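Local coordinates for protein NDP-rhamnosyltransferase (Saccharopolyspora spinosa, PDB 3TSA) that is a glycosyltransferase of the GT-B fold, known as SpnG, with two facing domains that each contain a parallel beta sheet flanked by helices, at residues Q309-Q314 / D320-L325; A302-I307 / D368-M373. One frame throughout, in Å; residues are numbered along the deposited sequence.

Along the chain, helix 296-304 comes first and supplies one side of contact 2. After the turn that follows it, strand 309-311 starts contact 1, which closes over just five intervening residues when the chain returns as helix 318-327. Strand 331-333 and helices 337-340 and 343-354 follow before helix 358-371 brings residues 368-373 back against 302-307, so that contact 2 spans 60 residues and encloses contact 1. The long closure ties two helices together, whereas the short one lays a helix on the central sheet of the C-terminal half. Their centres are about 16 Å apart, yet they meet at Thr-303, whose hydroxyl reaches the polar ends of Gln-309 and Tyr-321.

Contact 1: Q309-Q314 / D320-L325; sequences QLVLPQ and DYARNL
The phenol oxygen of Tyr-321 lies where the side chains of Gln-309 and Thr-303 converge: it is hydrogen-bonded to Thr-303 OG1 on helix 296-304, and Gln-309 NE2 as modelled is 2.6 Å from Tyr-321 OH. The amide of Gln-309 has probably been built turned over, so this close pair may be a hydrogen bond once the group is reversed. Whichever way it is turned, the amide comes to the edge of the tyrosine ring, with the two planes only 17° apart. Tyr-321 extends its ring to this point with CG anti to the backbone N (chi1 176°).

Apolar packing fills the rest of the interface. Leu-325 CD2 lies 3.8 Å from Gln-309 CB, and the two side chains cross at about a right angle. Val-311 splits its methyls between two partners, CG1 meeting Ala-322 CB at 3.6 Å while CG2 reaches Leu-325 CD2 at 3.9 Å. The ring of Pro-313 approaches the same alanine, with CG 3.9 Å from Ala-322 CB.

All the touching residues are buried. The contact is the strand-helix half of a beta-alpha-beta unit, in which helix 318-327 runs back over strand 309-311, the segment axes 136° apart, before the chain enters the parallel neighbour 331-333; Leu-310, pointing away from this helix, rests on helix 343-354.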
loop_
_atom_site.group_PDB
_atom_site.type_symbol
_atom_site.label_atom_id
_atom_site.label_comp_id
_atom_site.label_asym_id
_atom_site.label_seq_id
_atom_site.Cartn_x
_atom_site.Cartn_y
_atom_site.Cartn_z
ATOM N N GLN A 309 16.315 19.222 -12.536
ATOM C CA GLN A 309 15.009 19.830 -12.551
ATOM C C GLN A 309 15.089 21.298 -12.867
ATOM O O GLN A 309 16.018 21.997 -12.486
ATOM C CB GLN A 309 14.250 19.674 -11.205
ATOM C CG GLN A 309 14.112 18.200 -10.783
ATOM C CD GLN A 309 14.700 17.950 -9.433
ATOM O OE1 GLN A 309 15.639 17.161 -9.282
ATOM N NE2 GLN A 309 14.190 18.643 -8.445
ATOM N N LEU A 310 14.074 21.727 -13.591
ATOM C CA LEU A 310 13.827 23.175 -13.787
ATOM C C LEU A 310 12.593 23.457 -12.894
ATOM O O LEU A 310 11.541 22.894 -13.140
ATOM C CB LEU A 310 13.452 23.344 -15.223
ATOM C CG LEU A 310 13.756 24.705 -15.880
ATOM C CD1 LEU A 310 13.273 24.902 -17.318
ATOM C CD2 LEU A 310 13.693 25.885 -15.046
ATOM N N VAL A 311 12.741 24.363 -11.912
ATOM C CA VAL A 311 11.787 24.440 -10.821
ATOM C C VAL A 311 11.086 25.793 -10.903
ATOM O O VAL A 311 11.743 26.810 -11.068
ATOM C CB VAL A 311 12.459 24.312 -9.448
ATOM C CG1 VAL A 311 11.355 24.107 -8.376
ATOM C CG2 VAL A 311 13.399 23.043 -9.400
ATOM N N LEU A 312 9.769 25.750 -10.919
ATOM C CA LEU A 312 8.974 27.012 -10.894
ATOM C C LEU A 312 8.260 27.075 -9.586
ATOM O O LEU A 312 7.073 26.786 -9.456
ATOM C CB LEU A 312 7.993 26.976 -12.060
ATOM C CG LEU A 312 8.432 26.946 -13.555
ATOM C CD1 LEU A 312 9.201 25.779 -13.929
ATOM C CD2 LEU A 312 7.102 26.855 -14.329
ATOM N N PRO A 313 8.956 27.530 -8.514
ATOM C CA PRO A 313 8.307 27.482 -7.210
ATOM C C PRO A 313 7.094 28.438 -7.095
ATOM O O PRO A 313 7.074 29.479 -7.787
ATOM C CB PRO A 313 9.436 27.992 -6.272
ATOM C CG PRO A 313 10.320 28.915 -7.188
ATOM C CD PRO A 313 10.306 28.115 -8.479
ATOM N N GLN A 314 6.159 28.039 -6.278
ATOM C CA GLN A 314 4.872 28.756 -6.121
ATOM C C GLN A 314 4.594 29.158 -4.686
ATOM O O GLN A 314 4.141 30.289 -4.409
ATOM C CB GLN A 314 3.713 27.895 -6.681
ATOM C CG GLN A 314 3.918 27.411 -8.109
ATOM C CD GLN A 314 4.025 28.566 -9.128
ATOM O OE1 GLN A 314 4.834 28.489 -10.052
ATOM N NE2 GLN A 314 3.232 29.623 -8.933
ATOM N N ASP A 320 12.689 27.674 -1.269
ATOM C CA ASP A 320 13.884 27.108 -0.650
ATOM C C ASP A 320 14.407 25.920 -1.412
ATOM O O ASP A 320 15.600 25.908 -1.747
ATOM C CB ASP A 320 13.541 26.729 0.805
ATOM C CG ASP A 320 13.356 27.984 1.655
ATOM O OD1 ASP A 320 14.417 28.567 2.006
ATOM O OD2 ASP A 320 12.230 28.365 1.934
ATOM N N TYR A 321 13.538 24.946 -1.732
ATOM C CA TYR A 321 14.042 23.793 -2.480
ATOM C C TYR A 321 14.608 24.256 -3.816
ATOM O O TYR A 321 15.678 23.839 -4.212
ATOM C CB TYR A 321 12.926 22.816 -2.787
ATOM C CG TYR A 321 13.389 21.701 -3.609
ATOM C CD1 TYR A 321 14.109 20.664 -3.033
ATOM C CD2 TYR A 321 13.097 21.654 -4.976
ATOM C CE1 TYR A 321 14.594 19.569 -3.839
ATOM C CE2 TYR A 321 13.550 20.600 -5.795
ATOM C CZ TYR A 321 14.294 19.578 -5.206
ATOM O OH TYR A 321 14.735 18.500 -5.930
ATOM N N ALA A 322 13.884 25.127 -4.515
ATOM C CA ALA A 322 14.349 25.551 -5.838
ATOM C C ALA A 322 15.747 26.239 -5.798
ATOM O O ALA A 322 16.596 25.930 -6.641
ATOM C CB ALA A 322 13.301 26.472 -6.540
ATOM N N ARG A 323 15.931 27.181 -4.867
ATOM C CA ARG A 323 17.162 27.891 -4.696
ATOM C C ARG A 323 18.299 26.914 -4.311
ATOM O O ARG A 323 19.437 27.032 -4.850
ATOM C CB ARG A 323 17.050 29.008 -3.621
ATOM C CG ARG A 323 16.291 30.242 -4.061
ATOM C CD ARG A 323 16.534 31.364 -3.005
ATOM N NE ARG A 323 16.093 30.988 -1.626
ATOM C CZ ARG A 323 14.947 31.457 -1.122
ATOM N NH1 ARG A 323 14.167 32.186 -1.892
ATOM N NH2 ARG A 323 14.583 31.151 0.098
ATOM N N ASN A 324 17.956 25.953 -3.484
ATOM C CA ASN A 324 19.048 25.140 -2.963
ATOM C C ASN A 324 19.434 24.100 -3.980
ATOM O O ASN A 324 20.633 23.810 -4.159
ATOM C CB ASN A 324 18.633 24.489 -1.643
ATOM C CG ASN A 324 18.415 25.560 -0.511
ATOM O OD1 ASN A 324 18.684 26.789 -0.674
ATOM N ND2 ASN A 324 17.808 25.086 0.571
ATOM N N LEU A 325 18.452 23.599 -4.723
ATOM C CA LEU A 325 18.743 22.689 -5.839
ATOM C C LEU A 325 19.650 23.359 -6.900
ATOM O O LEU A 325 20.608 22.783 -7.390
ATOM C CB LEU A 325 17.427 22.298 -6.519
ATOM C CG LEU A 325 17.707 21.238 -7.630
ATOM C CD1 LEU A 325 17.914 19.906 -7.035
ATOM C CD2 LEU A 325 16.632 21.095 -8.631
#

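Contact 2: A302-I307 / D368-M373; sequences ATRLGI and DEITAM
Arg-304, Thr-303, Ile-370 and Thr-371 join the end of helix 296-304 to helix 358-371 near its C-terminal end, and the first of these helices finishes in a Schellman motif. Gly-306, with a positive phi of 76°, leaves the helical conformation there, while two backbone bonds reach back into the last turn, from Ile-307 N to Ala-302 O and from Gly-306 N to Thr-303 O. The chain thus turns off the helix on its way to strand 309-311.

Between residues 302-307 and 368-373 the contact is van der Waals packing, with no hydrogen bond from one segment to the other. Ile-370 points at the other helix and touches it with both of its branches. Its CD1 methyl lies against the backbone, 3.8 Å from Arg-304 N, and is 4.0 Å from Thr-303 CG2. The other branch, CG2, approaches Arg-304 CD at 3.8 Å. Pro-183 and Gln-198, from loops elsewhere in the chain, also touch the side chain of Ile-370.

Polar groups beside this packing find partners elsewhere. Thr-303 OG1 turns back to Ala-299 O in its own helix, and Arg-304 O accepts a hydrogen bond from Ser-367 OG, a polar link between the same two helices just ahead of the second segment.

The arginine side chain leaves its helix with CG anti to the backbone N, then bends at chi2 (60°) and runs across Thr-371 at about a right angle. This lays the flat guanidinium against the threonine methyl: Thr-371 CG2 sits over the centre of one face, 3.6 Å from Arg-304 CZ.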
loop_
_atom_site.group_PDB
_atom_site.type_symbol
_atom_site.label_atom_id
_atom_site.label_comp_id
_atom_site.label_asym_id
_atom_site.label_seq_id
_atom_site.Cartn_x
_atom_site.Cartn_y
_atom_site.Cartn_z
ATOM N N ALA A 302 12.687 12.747 -8.771
ATOM C CA ALA A 302 13.661 13.146 -9.757
ATOM C C ALA A 302 15.091 13.082 -9.133
ATOM O O ALA A 302 16.003 12.502 -9.758
ATOM C CB ALA A 302 13.353 14.534 -10.347
ATOM N N THR A 303 15.254 13.651 -7.941
ATOM C CA THR A 303 16.607 13.825 -7.342
ATOM C C THR A 303 17.166 12.411 -7.031
ATOM O O THR A 303 18.312 12.088 -7.410
ATOM C CB THR A 303 16.504 14.685 -6.102
ATOM O OG1 THR A 303 16.173 15.975 -6.568
ATOM C CG2 THR A 303 17.882 14.800 -5.416
ATOM N N ARG A 304 16.309 11.555 -6.481
ATOM C CA ARG A 304 16.677 10.132 -6.210
ATOM C C ARG A 304 17.236 9.405 -7.442
ATOM O O ARG A 304 18.204 8.614 -7.362
ATOM C CB ARG A 304 15.483 9.375 -5.550
ATOM C CG ARG A 304 15.724 7.896 -5.362
ATOM C CD ARG A 304 16.928 7.535 -4.472
ATOM N NE ARG A 304 17.101 6.075 -4.448
ATOM C CZ ARG A 304 17.807 5.380 -5.335
ATOM N NH1 ARG A 304 18.452 5.994 -6.338
ATOM N NH2 ARG A 304 17.868 4.046 -5.211
ATOM N N LEU A 305 16.667 9.698 -8.618
ATOM C CA LEU A 305 16.994 9.045 -9.844
ATOM C C LEU A 305 18.110 9.789 -10.640
ATOM O O LEU A 305 18.438 9.428 -11.779
ATOM C CB LEU A 305 15.686 8.854 -10.655
ATOM C CG LEU A 305 14.617 7.889 -10.149
ATOM C CD1 LEU A 305 13.415 7.908 -11.130
ATOM C CD2 LEU A 305 15.306 6.526 -10.043
ATOM N N GLY A 306 18.616 10.883 -10.090
ATOM C CA GLY A 306 19.744 11.672 -10.651
ATOM C C GLY A 306 19.296 12.541 -11.846
ATOM O O GLY A 306 20.104 12.852 -12.705
ATOM N N ILE A 307 18.029 12.971 -11.849
ATOM C CA ILE A 307 17.438 13.721 -12.975
ATOM C C ILE A 307 17.353 15.217 -12.574
ATOM O O ILE A 307 16.717 15.568 -11.586
ATOM C CB ILE A 307 16.054 13.219 -13.291
ATOM C CG1 ILE A 307 15.964 11.690 -13.547
ATOM C CG2 ILE A 307 15.494 13.963 -14.567
ATOM C CD1 ILE A 307 16.941 11.216 -14.577
ATOM N N ASP A 368 23.149 10.533 -4.139
ATOM C CA ASP A 368 24.057 9.828 -3.183
ATOM C C ASP A 368 23.833 10.207 -1.703
ATOM O O ASP A 368 24.056 9.325 -0.821
ATOM C CB ASP A 368 25.532 10.058 -3.543
ATOM C CG ASP A 368 25.957 9.450 -4.882
ATOM O OD1 ASP A 368 25.247 8.639 -5.517
ATOM O OD2 ASP A 368 27.086 9.727 -5.312
ATOM N N GLU A 369 23.424 11.442 -1.423
ATOM C CA GLU A 369 23.044 11.826 -0.066
ATOM C C GLU A 369 21.808 11.041 0.370
ATOM O O GLU A 369 21.734 10.595 1.509
ATOM C CB GLU A 369 22.746 13.322 0.010
ATOM C CG GLU A 369 23.981 14.188 -0.128
ATOM C CD GLU A 369 23.583 15.639 0.146
ATOM O OE1 GLU A 369 23.222 15.958 1.287
ATOM O OE2 GLU A 369 23.613 16.413 -0.822
ATOM N N ILE A 370 20.857 10.863 -0.547
ATOM C CA ILE A 370 19.665 10.086 -0.274
ATOM C C ILE A 370 20.018 8.623 0.013
ATOM O O ILE A 370 19.583 8.068 1.040
ATOM C CB ILE A 370 18.641 10.178 -1.426
ATOM C CG1 ILE A 370 18.111 11.628 -1.519
ATOM C CG2 ILE A 370 17.457 9.261 -1.159
ATOM C CD1 ILE A 370 17.197 11.880 -2.771
ATOM N N THR A 371 20.779 8.036 -0.859
ATOM C CA THR A 371 21.020 6.610 -0.663
ATOM C C THR A 371 21.984 6.322 0.508
ATOM O O THR A 371 22.144 5.161 0.879
ATOM C CB THR A 371 21.528 5.939 -1.918
ATOM O OG1 THR A 371 22.770 6.541 -2.330
ATOM C CG2 THR A 371 20.523 5.986 -3.030
ATOM N N ALA A 372 22.606 7.338 1.096
ATOM C CA ALA A 372 23.422 7.131 2.338
ATOM C C ALA A 372 22.525 6.999 3.530
ATOM O O ALA A 372 23.008 6.695 4.617
ATOM C CB ALA A 372 24.333 8.338 2.571
ATOM N N MET A 373 21.226 7.299 3.372
ATOM C CA MET A 373 20.296 7.314 4.558
ATOM C C MET A 373 19.686 5.947 4.815
ATOM O O MET A 373 19.512 5.161 3.846
ATOM C CB MET A 373 19.152 8.278 4.249
ATOM C CG MET A 373 19.674 9.722 4.116
ATOM S SD MET A 373 18.152 10.686 4.187
ATOM C CE MET A 373 18.868 11.666 3.029
#